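Local coordinates for protein salt-tolerant glutaminase (Micrococcus luteus, PDB 3IH8) that probably catalyses the hydrolysis of L-glutamine to L-glutamate and ammonium, at residues Ile41-Pro46 against Val273-Phe278; Ala129-Arg134 against Ser183-Val188; Ala251-Pro256 against Ala294-Ser299; Asp310-Thr315 against Gly333-Gly338. All coordinates share one frame; numbering follows the deposited sequence.

Contact 1 of 4, residues Ile41-Pro46 against Val273-Phe278; sequences IALATP and VGIGVF
Gly-274 N donates to Ala-44 O at 2.7 Å, with the donor lying in the carbonyl plane, and Val-273 CG2 packs against the same oxygen at 3.2 Å. A chi1 of 65° puts CG1 of Val-273 between the backbone nitrogen and the carbonyl carbon and leaves CG2 anti to the nitrogen, where it meets Ala-44 O. Ala-44 N returns the bond to Gly-274 O at 2.8 Å, completing a hydrogen-bonded antiparallel pair, and Ala-42 with Gly-276 repeats the pattern. There Gly-276 N meets Ala-42 O at 3.0 Å, tilted 29° out of that carbonyl plane. The axes of 41-44 and 273-278 run at 172°, so the strands are close to exactly antiparallel. Non-hydrogen-bonded pairs alternate with these and carry the apolar contact. Leu-43 and Ile-275 lie side by side, CD2 of the leucine 3.6 Å from CG1 of the isoleucine; Ile-41 and Val-277 do likewise, CG1 to CG2 at 4.0 Å. Both strands are interior to the five-stranded antiparallel sheet of the beta-lactamase-like glutaminase domain, with strand 50-54 bonded beyond 41-44 and strand 264-269 beyond 273-278. The face bearing Ile-41, Leu-43, Ile-275 and Val-277 packs on helices 4-17 and 289-302, whereas Ala-42 and Ala-44 rest on helix 201-212.

Contact 2 of 4, residues Ala129-Arg134 against Ser183-Val188; sequences ASRKER and SAEEIV
Two helix N-termini meet here, each begun by a serine N-cap, and Arg-131 at the start of helix 131-146 reaches across to Glu-185 and Glu-186 in the first turn of helix 184-195. On the first helix Ser-130 and Glu-133 form a capping box: Glu-133 N donates to Ser-130 OG, and Glu-133 OE2 accepts from both Ser-130 N, at 2.6 Å, and Ser-130 OG, the two donors arriving from opposite faces of the carboxylate. On the second, Ser-183 OG accepts from Glu-186 N at 3.1 Å. The bridge between the helices is a salt bridge from Arg-131 NH2 to Glu-185 OE2, 2.8 Å long. Its two side chains cross at about a right angle, with guanidinium and carboxylate planes 38° apart. Glu-185 OE1 stays 3.8 Å from both NH1 and NH2 of Arg-131, which leaves NH2 to OE2 as the one short pair. A bend of the arginine at chi3 (-60°) and of the glutamate at chi2 (-78°) brings the ends together. The same guanidinium also passes the stem of Glu-186, with Arg-131 NE 3.6 Å from Glu-186 CG. The positive ends of both helix dipoles would be expected to favour the carboxylates nearby. Arg-134 is held mainly elsewhere, by Gly-126 O and a salt bridge to Asp-182, and Ile-187 sits near Tyr-191, which binds L-glutamate. Arg-134 NH1 stops 4.0 Å from Glu-186 OE2, and one water spans the gap, donating to that oxygen at 2.9 Å and accepting only weakly from NH1 at 3.3 Å.

Contact 3 of 4, residues Ala251-Pro256 against Ala294-Ser299; sequences ADVGIP and ACRRLS
Val-253 and Ile-255, in the turn that ends helix 246-252 and leads into edge strand 257-259, pack against Cys-295, Arg-296 and Ser-299 on helix 289-302, one of the helices that cover the sheet of the beta-lactamase-like glutaminase domain. Apolar contact supplies most of the pairs. Val-253 straddles the helix surface with its two methyls: CG1 lies 4.1 Å from Ser-299 CB and 4.4 Å from Cys-295 CB, while CG2 comes to 4.2 Å from Arg-296 CA. This split follows from its torsion, which sets CG1 anti to the backbone nitrogen (chi1 178°) and CG2 beside that nitrogen. Ile-255 points at the helix and ends in CD1, 4.0 Å from Cys-295 O and 4.2 Å from Ser-299 CB; the same side chain also rests on Ile-275, so it touches both helix and sheet. Between these residues, Gly-254 turns the chain out of the helix with a positive phi. Polar contact across the segments is a single hydrogen bond from the Ser-299 hydroxyl. That hydroxyl also lies within hydrogen-bonding reach of Leu-304 O, so the two carbonyls would have to share or alternate for its one proton. Within this contact Ser-299 OG donates to Val-253 O at 2.7 Å, tilted 18° from the carbonyl plane, with a C=O...OG angle of 124°.

Contact 4 of 4, residues Asp310-Thr315 against Gly333-Gly338; sequences DSLGGT and GVIRFG
Leu-312 CD2 lies over one face of the peptide joining Val-334 to Ile-335, 3.3 Å from Val-334 O and almost straight above that oxygen. At nearly the same distance, 3.4 Å, that methyl touches Ile-335 CD1, closer than usual for two carbons, which marks the packing as tight. The two side chains pass at a slant. Leu-312 is directed at the strand with CG anti to its nitrogen (chi1 -173°), and Ile-335 turns its CD1 back toward the leucine through a folded second torsion (chi2 -59°). Gly-333 adds a third surface, its CA 3.9 Å from the same CD2, so one leucine methyl accounts for every close side-chain touch. Further along, backbone meets backbone where Gly-313 CA lies 4.1 Å from Gly-338 O, at the first turn of helix 337-348. No hydrogen bond links the segments. Leu-312 N bonds Asp-310 OD1 of the second subunit, and Asp-310 OD1 bonds Leu-312 N of that subunit; Arg-336, on the other segment, pairs with Asp-418 and with Asp-308 of the second subunit. The contact thus joins the loop between helix 289-302 and strand 317-322 to the beginning of a strand-helix unit in the STAS-like C-terminal domain, where strand 334-335 runs parallel to strand 406-417 and helix 337-348 follows directly.

How the contacts relate
From the N terminus, 41-46 opens contact 1, whose partner 273-278 arrives only 227 residues later. Contact 2 lies wholly within that span: 129-134 and 183-188 close a shorter, mostly helical loop, with a centre 32 Å from that of contact 1. Contact 3 crosses contact 1, because 251-256 precedes strand 273-278 and helical segment 294-299 follows it. These two also touch in space: Ile-275 CD1 and Ile-255 CD1 are 3.8 Å apart, and Leu-298 CD1 lies 3.8 Å from Ile-41 CD1, so sheet, turn and covering helix form one packed body. Contact 4 comes afterwards in series, closing a short hairpin-containing loop in the C-terminal region. Contacts 1, 3 and 4 each reach the second subunit; contact 2 does not.

Contact 1 of 4, residues Ile41-Pro46 against Val273-Phe278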
loop_
_atom_site.group_PDB
_atom_site.type_symbol
_atom_site.label_atom_id
_atom_site.label_comp_id
_atom_site.label_asym_id
_atom_site.label_seq_id
_atom_site.Cartn_x
_atom_site.Cartn_y
_atom_site.Cartn_z
ATOM N N ILE A 41 9.743 -13.709 -17.329
ATOM C CA ILE A 41 8.919 -13.060 -16.334
ATOM C C ILE A 41 7.900 -14.030 -15.749
ATOM O O ILE A 41 7.430 -14.944 -16.428
ATOM C CB ILE A 41 8.215 -11.823 -16.938
ATOM C CG1 ILE A 41 7.388 -11.117 -15.866
ATOM C CG2 ILE A 41 7.363 -12.232 -18.130
ATOM C CD1 ILE A 41 6.729 -9.857 -16.366
ATOM N N ALA A 42 7.576 -13.836 -14.474
ATOM C CA ALA A 42 6.620 -14.694 -13.789
ATOM C C ALA A 42 5.724 -13.901 -12.830
ATOM O O ALA A 42 6.146 -12.891 -12.240
ATOM C CB ALA A 42 7.358 -15.789 -13.038
ATOM N N LEU A 43 4.492 -14.385 -12.684
ATOM C CA LEU A 43 3.483 -13.780 -11.823
ATOM C C LEU A 43 2.818 -14.830 -10.958
ATOM O O LEU A 43 1.902 -15.500 -11.423
ATOM C CB LEU A 43 2.399 -13.127 -12.670
ATOM C CG LEU A 43 2.770 -11.867 -13.430
ATOM C CD1 LEU A 43 1.665 -11.526 -14.418
ATOM C CD2 LEU A 43 2.992 -10.743 -12.433
ATOM N N ALA A 44 3.252 -14.974 -9.709
ATOM C CA ALA A 44 2.643 -15.972 -8.827
ATOM C C ALA A 44 1.542 -15.335 -8.005
ATOM O O ALA A 44 1.764 -14.323 -7.365
ATOM C CB ALA A 44 3.690 -16.593 -7.905
ATOM N N THR A 45 0.358 -15.943 -8.021
ATOM C CA THR A 45 -0.800 -15.427 -7.280
ATOM C C THR A 45 -0.870 -15.999 -5.864
ATOM O O THR A 45 -0.175 -16.960 -5.548
ATOM C CB THR A 45 -2.111 -15.786 -8.011
ATOM O OG1 THR A 45 -2.294 -17.209 -7.977
ATOM C CG2 THR A 45 -2.056 -15.318 -9.466
ATOM N N PRO A 46 -1.719 -15.414 -4.995
ATOM C CA PRO A 46 -1.888 -15.862 -3.603
ATOM C C PRO A 46 -2.406 -17.301 -3.528
ATOM O O PRO A 46 -1.907 -18.123 -2.750
ATOM C CB PRO A 46 -2.914 -14.880 -3.043
ATOM C CG PRO A 46 -2.716 -13.649 -3.885
ATOM C CD PRO A 46 -2.539 -14.218 -5.259
ATOM N N VAL A 273 -0.025 -10.118 -5.989
ATOM C CA VAL A 273 0.894 -10.967 -6.734
ATOM C C VAL A 273 2.368 -10.925 -6.365
ATOM O O VAL A 273 2.857 -9.977 -5.753
ATOM C CB VAL A 273 0.764 -10.652 -8.254
ATOM C CG1 VAL A 273 1.221 -9.221 -8.530
ATOM C CG2 VAL A 273 1.570 -11.633 -9.074
ATOM N N GLY A 274 3.053 -11.998 -6.746
ATOM C CA GLY A 274 4.479 -12.129 -6.540
ATOM C C GLY A 274 5.046 -12.012 -7.940
ATOM O O GLY A 274 4.573 -12.689 -8.857
ATOM N N ILE A 275 6.047 -11.155 -8.108
ATOM C CA ILE A 275 6.653 -10.917 -9.408
ATOM C C ILE A 275 8.133 -11.283 -9.506
ATOM O O ILE A 275 8.931 -10.946 -8.634
ATOM C CB ILE A 275 6.526 -9.428 -9.808
ATOM C CG1 ILE A 275 5.058 -9.048 -9.963
ATOM C CG2 ILE A 275 7.315 -9.147 -11.099
ATOM C CD1 ILE A 275 4.859 -7.561 -10.232
ATOM N N GLY A 276 8.477 -11.973 -10.587
ATOM C CA GLY A 276 9.853 -12.341 -10.849
ATOM C C GLY A 276 10.117 -11.910 -12.287
ATOM O O GLY A 276 9.271 -12.118 -13.169
ATOM N N VAL A 277 11.263 -11.287 -12.535
ATOM C CA VAL A 277 11.607 -10.849 -13.880
ATOM C C VAL A 277 13.090 -11.060 -14.064
ATOM O O VAL A 277 13.857 -10.930 -13.113
ATOM C CB VAL A 277 11.334 -9.329 -14.118
ATOM C CG1 VAL A 277 11.543 -9.002 -15.591
ATOM C CG2 VAL A 277 9.929 -8.948 -13.675
ATOM N N PHE A 278 13.497 -11.382 -15.285
ATOM C CA PHE A 278 14.908 -11.578 -15.565
ATOM C C PHE A 278 15.288 -10.987 -16.905
ATOM O O PHE A 278 14.620 -11.231 -17.915
ATOM C CB PHE A 278 15.269 -13.064 -15.542
ATOM C CG PHE A 278 16.681 -13.355 -15.983
ATOM C CD1 PHE A 278 17.757 -12.675 -15.421
ATOM C CD2 PHE A 278 16.934 -14.326 -16.946
ATOM C CE1 PHE A 278 19.075 -12.962 -15.812
ATOM C CE2 PHE A 278 18.249 -14.624 -17.345
ATOM C CZ PHE A 278 19.318 -13.939 -16.777
#

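Contact 2 of 4, residues Ala129-Arg134 against Ser183-Val188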
loop_
_atom_site.group_PDB
_atom_site.type_symbol
_atom_site.label_atom_id
_atom_site.label_comp_id
_atom_site.label_asym_id
_atom_site.label_seq_id
_atom_site.Cartn_x
_atom_site.Cartn_y
_atom_site.Cartn_z
ATOM N N ALA A 129 26.537 -17.432 16.432
ATOM C CA ALA A 129 26.415 -18.229 15.227
ATOM C C ALA A 129 27.737 -18.240 14.459
ATOM O O ALA A 129 28.513 -17.288 14.519
ATOM C CB ALA A 129 25.311 -17.654 14.373
ATOM N N SER A 130 27.986 -19.330 13.747
ATOM C CA SER A 130 29.202 -19.469 12.956
ATOM C C SER A 130 28.926 -18.983 11.540
ATOM O O SER A 130 27.766 -18.794 11.157
ATOM C CB SER A 130 29.659 -20.937 12.905
ATOM O OG SER A 130 28.761 -21.745 12.163
ATOM N N ARG A 131 29.991 -18.793 10.767
ATOM C CA ARG A 131 29.875 -18.345 9.386
ATOM C C ARG A 131 28.963 -19.291 8.601
ATOM O O ARG A 131 28.029 -18.857 7.923
ATOM C CB ARG A 131 31.259 -18.309 8.726
ATOM C CG ARG A 131 31.232 -17.920 7.252
ATOM C CD ARG A 131 32.585 -18.104 6.570
ATOM N NE ARG A 131 33.632 -17.291 7.181
ATOM C CZ ARG A 131 34.787 -16.999 6.591
ATOM N NH1 ARG A 131 35.045 -17.452 5.372
ATOM N NH2 ARG A 131 35.686 -16.251 7.221
ATOM N N LYS A 132 29.244 -20.584 8.709
ATOM C CA LYS A 132 28.489 -21.620 8.010
ATOM C C LYS A 132 27.003 -21.621 8.381
ATOM O O LYS A 132 26.147 -21.899 7.540
ATOM C CB LYS A 132 29.126 -22.981 8.308
ATOM C CG LYS A 132 28.599 -24.144 7.503
ATOM C CD LYS A 132 27.547 -24.911 8.275
ATOM C CE LYS A 132 27.412 -26.334 7.742
ATOM N NZ LYS A 132 27.238 -26.362 6.262
ATOM N N GLU A 133 26.693 -21.299 9.633
ATOM C CA GLU A 133 25.303 -21.257 10.067
ATOM C C GLU A 133 24.556 -20.097 9.410
ATOM O O GLU A 133 23.436 -20.268 8.931
ATOM C CB GLU A 133 25.207 -21.109 11.588
ATOM C CG GLU A 133 25.806 -22.254 12.380
ATOM C CD GLU A 133 25.695 -22.036 13.873
ATOM O OE1 GLU A 133 24.699 -22.499 14.477
ATOM O OE2 GLU A 133 26.600 -21.387 14.439
ATOM N N ARG A 134 25.174 -18.918 9.395
ATOM C CA ARG A 134 24.534 -17.748 8.807
ATOM C C ARG A 134 24.340 -17.905 7.308
ATOM O O ARG A 134 23.322 -17.468 6.772
ATOM C CB ARG A 134 25.319 -16.466 9.135
ATOM C CG ARG A 134 25.018 -15.942 10.548
ATOM C CD ARG A 134 25.983 -14.860 11.027
ATOM N NE ARG A 134 25.846 -14.654 12.467
ATOM C CZ ARG A 134 26.831 -14.262 13.275
ATOM N NH1 ARG A 134 28.049 -14.022 12.797
ATOM N NH2 ARG A 134 26.601 -14.126 14.571
ATOM N N SER A 183 34.606 -10.433 11.908
ATOM C CA SER A 183 35.536 -9.769 11.000
ATOM C C SER A 183 34.888 -9.274 9.697
ATOM O O SER A 183 33.881 -9.819 9.233
ATOM C CB SER A 183 36.715 -10.699 10.672
ATOM O OG SER A 183 36.325 -11.741 9.796
ATOM N N ALA A 184 35.479 -8.235 9.117
ATOM C CA ALA A 184 34.986 -7.667 7.868
ATOM C C ALA A 184 34.978 -8.738 6.781
ATOM O O ALA A 184 34.004 -8.880 6.040
ATOM C CB ALA A 184 35.872 -6.488 7.437
ATOM N N GLU A 185 36.077 -9.482 6.688
ATOM C CA GLU A 185 36.201 -10.537 5.696
ATOM C C GLU A 185 35.099 -11.574 5.864
ATOM O O GLU A 185 34.461 -11.976 4.885
ATOM C CB GLU A 185 37.575 -11.220 5.802
ATOM C CG GLU A 185 37.831 -12.308 4.744
ATOM C CD GLU A 185 37.138 -13.641 5.047
ATOM O OE1 GLU A 185 37.087 -14.512 4.146
ATOM O OE2 GLU A 185 36.654 -13.829 6.184
ATOM N N GLU A 186 34.862 -11.994 7.103
ATOM C CA GLU A 186 33.838 -13.002 7.357
ATOM C C GLU A 186 32.427 -12.554 6.965
ATOM O O GLU A 186 31.679 -13.299 6.334
ATOM C CB GLU A 186 33.841 -13.425 8.833
ATOM C CG GLU A 186 32.750 -14.456 9.156
ATOM C CD GLU A 186 32.762 -14.927 10.602
ATOM O OE1 GLU A 186 33.823 -15.383 11.074
ATOM O OE2 GLU A 186 31.704 -14.851 11.266
ATOM N N ILE A 187 32.052 -11.343 7.346
ATOM C CA ILE A 187 30.717 -10.877 7.018
ATOM C C ILE A 187 30.556 -10.610 5.526
ATOM O O ILE A 187 29.494 -10.866 4.967
ATOM C CB ILE A 187 30.352 -9.612 7.821
ATOM C CG1 ILE A 187 30.428 -9.922 9.321
ATOM C CG2 ILE A 187 28.946 -9.147 7.455
ATOM C CD1 ILE A 187 29.498 -11.056 9.771
ATOM N N VAL A 188 31.604 -10.112 4.878
ATOM C CA VAL A 188 31.519 -9.842 3.449
ATOM C C VAL A 188 31.425 -11.146 2.658
ATOM O O VAL A 188 30.694 -11.227 1.665
ATOM C CB VAL A 188 32.736 -9.018 2.959
ATOM C CG1 VAL A 188 32.773 -8.986 1.441
ATOM C CG2 VAL A 188 32.648 -7.596 3.500
HETATM O O HOH W 1 29.218 -15.011 9.872
#

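Contact 3 of 4, residues Ala251-Pro256 against Ala294-Ser299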
loop_
_atom_site.group_PDB
_atom_site.type_symbol
_atom_site.label_atom_id
_atom_site.label_comp_id
_atom_site.label_asym_id
_atom_site.label_seq_id
_atom_site.Cartn_x
_atom_site.Cartn_y
_atom_site.Cartn_z
ATOM N N ALA A 251 5.072 6.146 -6.821
ATOM C CA ALA A 251 4.021 6.861 -7.537
ATOM C C ALA A 251 3.682 6.290 -8.910
ATOM O O ALA A 251 2.530 5.951 -9.179
ATOM C CB ALA A 251 4.390 8.350 -7.666
ATOM N N ASP A 252 4.693 6.165 -9.761
ATOM C CA ASP A 252 4.492 5.689 -11.120
ATOM C C ASP A 252 4.369 4.188 -11.371
ATOM O O ASP A 252 3.838 3.790 -12.404
ATOM C CB ASP A 252 5.582 6.293 -12.009
ATOM C CG ASP A 252 5.474 7.814 -12.094
ATOM O OD1 ASP A 252 6.500 8.458 -12.411
ATOM O OD2 ASP A 252 4.359 8.355 -11.844
ATOM N N VAL A 253 4.850 3.364 -10.444
ATOM C CA VAL A 253 4.769 1.908 -10.588
ATOM C C VAL A 253 3.912 1.349 -9.452
ATOM O O VAL A 253 3.002 0.553 -9.672
ATOM C CB VAL A 253 6.171 1.269 -10.543
ATOM C CG1 VAL A 253 6.067 -0.252 -10.651
ATOM C CG2 VAL A 253 7.019 1.826 -11.663
ATOM N N GLY A 254 4.205 1.768 -8.228
ATOM C CA GLY A 254 3.406 1.331 -7.098
ATOM C C GLY A 254 3.557 -0.115 -6.692
ATOM O O GLY A 254 2.726 -0.636 -5.936
ATOM N N ILE A 255 4.606 -0.761 -7.195
ATOM C CA ILE A 255 4.888 -2.155 -6.868
ATOM C C ILE A 255 6.204 -2.242 -6.100
ATOM O O ILE A 255 7.260 -1.885 -6.628
ATOM C CB ILE A 255 5.021 -3.041 -8.140
ATOM C CG1 ILE A 255 3.722 -3.022 -8.944
ATOM C CG2 ILE A 255 5.356 -4.478 -7.741
ATOM C CD1 ILE A 255 3.771 -3.883 -10.190
ATOM N N PRO A 256 6.157 -2.698 -4.836
ATOM C CA PRO A 256 7.388 -2.814 -4.045
ATOM C C PRO A 256 8.302 -3.807 -4.761
ATOM O O PRO A 256 7.888 -4.920 -5.089
ATOM C CB PRO A 256 6.899 -3.360 -2.703
ATOM C CG PRO A 256 5.453 -2.943 -2.647
ATOM C CD PRO A 256 4.990 -3.160 -4.069
ATOM N N ALA A 294 9.466 -3.837 -17.354
ATOM C CA ALA A 294 8.398 -4.844 -17.329
ATOM C C ALA A 294 7.487 -4.631 -16.116
ATOM O O ALA A 294 6.283 -4.872 -16.194
ATOM C CB ALA A 294 8.995 -6.267 -17.300
ATOM N N CYS A 295 8.059 -4.195 -14.992
ATOM C CA CYS A 295 7.262 -3.933 -13.784
ATOM C C CYS A 295 6.376 -2.714 -14.044
ATOM O O CYS A 295 5.203 -2.682 -13.680
ATOM C CB CYS A 295 8.169 -3.661 -12.568
ATOM S SG CYS A 295 8.981 -5.137 -11.844
ATOM N N ARG A 296 6.951 -1.718 -14.697
ATOM C CA ARG A 296 6.223 -0.509 -15.025
ATOM C C ARG A 296 5.045 -0.848 -15.954
ATOM O O ARG A 296 3.951 -0.288 -15.804
ATOM C CB ARG A 296 7.182 0.488 -15.685
ATOM C CG ARG A 296 6.555 1.805 -16.101
ATOM C CD ARG A 296 7.587 2.755 -16.715
ATOM N NE ARG A 296 8.521 3.309 -15.729
ATOM C CZ ARG A 296 9.659 2.736 -15.346
ATOM N NH1 ARG A 296 10.034 1.574 -15.859
ATOM N NH2 ARG A 296 10.430 3.336 -14.447
ATOM N N ARG A 297 5.260 -1.768 -16.898
ATOM C CA ARG A 297 4.197 -2.162 -17.831
ATOM C C ARG A 297 3.055 -2.894 -17.144
ATOM O O ARG A 297 1.879 -2.576 -17.365
ATOM C CB ARG A 297 4.752 -3.039 -18.965
ATOM C CG ARG A 297 5.528 -2.254 -20.006
ATOM C CD ARG A 297 4.643 -1.172 -20.609
ATOM N NE ARG A 297 3.455 -1.746 -21.246
ATOM C CZ ARG A 297 3.492 -2.579 -22.284
ATOM N NH1 ARG A 297 4.657 -2.942 -22.810
ATOM N NH2 ARG A 297 2.366 -3.048 -22.803
ATOM N N LEU A 298 3.400 -3.876 -16.318
ATOM C CA LEU A 298 2.393 -4.636 -15.593
ATOM C C LEU A 298 1.557 -3.672 -14.757
ATOM O O LEU A 298 0.335 -3.782 -14.702
ATOM C CB LEU A 298 3.056 -5.672 -14.671
ATOM C CG LEU A 298 3.796 -6.850 -15.318
ATOM C CD1 LEU A 298 4.581 -7.595 -14.252
ATOM C CD2 LEU A 298 2.799 -7.796 -15.999
ATOM N N SER A 299 2.219 -2.722 -14.108
ATOM C CA SER A 299 1.508 -1.763 -13.275
ATOM C C SER A 299 0.448 -1.003 -14.068
ATOM O O SER A 299 -0.724 -0.983 -13.702
ATOM C CB SER A 299 2.485 -0.769 -12.650
ATOM O OG SER A 299 1.766 0.293 -12.045
#

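Contact 4 of 4, residues Asp310-Thr315 against Gly333-Gly338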
loop_
_atom_site.group_PDB
_atom_site.type_symbol
_atom_site.label_atom_id
_atom_site.label_comp_id
_atom_site.label_asym_id
_atom_site.label_seq_id
_atom_site.Cartn_x
_atom_site.Cartn_y
_atom_site.Cartn_z
ATOM N N ASP A 310 -8.402 -2.196 -3.362
ATOM C CA ASP A 310 -8.824 -3.586 -3.529
ATOM C C ASP A 310 -8.990 -4.316 -2.184
ATOM O O ASP A 310 -8.160 -5.149 -1.811
ATOM C CB ASP A 310 -7.802 -4.315 -4.407
ATOM C CG ASP A 310 -8.341 -5.609 -4.975
ATOM O OD1 ASP A 310 -8.879 -6.423 -4.195
ATOM O OD2 ASP A 310 -8.224 -5.816 -6.198
ATOM N N SER A 311 -10.073 -4.015 -1.473
ATOM C CA SER A 311 -10.321 -4.619 -0.163
ATOM C C SER A 311 -11.667 -5.323 -0.066
ATOM O O SER A 311 -12.611 -4.969 -0.762
ATOM C CB SER A 311 -10.259 -3.544 0.928
ATOM O OG SER A 311 -9.014 -2.858 0.912
ATOM N N LEU A 312 -11.741 -6.314 0.820
ATOM C CA LEU A 312 -12.966 -7.075 1.045
ATOM C C LEU A 312 -14.123 -6.154 1.441
ATOM O O LEU A 312 -15.215 -6.225 0.871
ATOM C CB LEU A 312 -12.744 -8.117 2.147
ATOM C CG LEU A 312 -13.882 -9.123 2.409
ATOM C CD1 LEU A 312 -14.196 -9.904 1.134
ATOM C CD2 LEU A 312 -13.465 -10.086 3.510
ATOM N N GLY A 313 -13.873 -5.300 2.430
ATOM C CA GLY A 313 -14.896 -4.378 2.890
ATOM C C GLY A 313 -16.229 -5.019 3.224
ATOM O O GLY A 313 -16.285 -6.068 3.869
ATOM N N GLY A 314 -17.307 -4.384 2.776
ATOM C CA GLY A 314 -18.642 -4.884 3.049
ATOM C C GLY A 314 -18.928 -6.254 2.473
ATOM O O GLY A 314 -19.887 -6.913 2.882
ATOM N N THR A 315 -18.102 -6.691 1.527
ATOM C CA THR A 315 -18.301 -7.999 0.920
ATOM C C THR A 315 -18.072 -9.106 1.951
ATOM O O THR A 315 -18.300 -10.288 1.673
ATOM C CB THR A 315 -17.357 -8.202 -0.288
ATOM O OG1 THR A 315 -17.570 -7.149 -1.233
ATOM C CG2 THR A 315 -17.629 -9.538 -0.975
ATOM N N GLY A 333 -14.660 -14.605 3.035
ATOM C CA GLY A 333 -13.400 -13.951 2.720
ATOM C C GLY A 333 -12.358 -13.921 3.821
ATOM O O GLY A 333 -12.446 -14.655 4.807
ATOM N N VAL A 334 -11.353 -13.069 3.628
ATOM C CA VAL A 334 -10.270 -12.891 4.588
ATOM C C VAL A 334 -10.651 -11.704 5.462
ATOM O O VAL A 334 -10.563 -10.552 5.032
ATOM C CB VAL A 334 -8.934 -12.614 3.865
ATOM C CG1 VAL A 334 -7.854 -12.216 4.875
ATOM C CG2 VAL A 334 -8.512 -13.853 3.084
ATOM N N ILE A 335 -11.082 -11.996 6.688
ATOM C CA ILE A 335 -11.530 -10.958 7.607
ATOM C C ILE A 335 -10.480 -10.354 8.529
ATOM O O ILE A 335 -9.891 -11.033 9.372
ATOM C CB ILE A 335 -12.703 -11.466 8.498
ATOM C CG1 ILE A 335 -13.848 -11.989 7.621
ATOM C CG2 ILE A 335 -13.211 -10.336 9.399
ATOM C CD1 ILE A 335 -14.417 -10.961 6.677
ATOM N N ARG A 336 -10.265 -9.055 8.350
ATOM C CA ARG A 336 -9.344 -8.291 9.171
ATOM C C ARG A 336 -10.172 -7.074 9.554
ATOM O O ARG A 336 -11.401 -7.129 9.512
ATOM C CB ARG A 336 -8.108 -7.874 8.372
ATOM C CG ARG A 336 -7.337 -9.049 7.792
ATOM C CD ARG A 336 -5.896 -8.672 7.463
ATOM N NE ARG A 336 -5.106 -8.473 8.678
ATOM C CZ ARG A 336 -3.871 -7.982 8.703
ATOM N NH1 ARG A 336 -3.272 -7.636 7.574
ATOM N NH2 ARG A 336 -3.235 -7.836 9.859
ATOM N N PHE A 337 -9.520 -5.971 9.898
ATOM C CA PHE A 337 -10.264 -4.787 10.286
ATOM C C PHE A 337 -11.385 -4.401 9.316
ATOM O O PHE A 337 -12.545 -4.280 9.722
ATOM C CB PHE A 337 -9.331 -3.584 10.457
ATOM C CG PHE A 337 -10.056 -2.324 10.803
ATOM C CD1 PHE A 337 -10.462 -2.076 12.117
ATOM C CD2 PHE A 337 -10.408 -1.412 9.804
ATOM C CE1 PHE A 337 -11.213 -0.937 12.431
ATOM C CE2 PHE A 337 -11.156 -0.276 10.105
ATOM C CZ PHE A 337 -11.560 -0.038 11.426
ATOM N N GLY A 338 -11.029 -4.191 8.050
ATOM C CA GLY A 338 -11.998 -3.782 7.042
ATOM C C GLY A 338 -13.268 -4.609 6.972
ATOM O O GLY A 338 -14.373 -4.064 6.978
#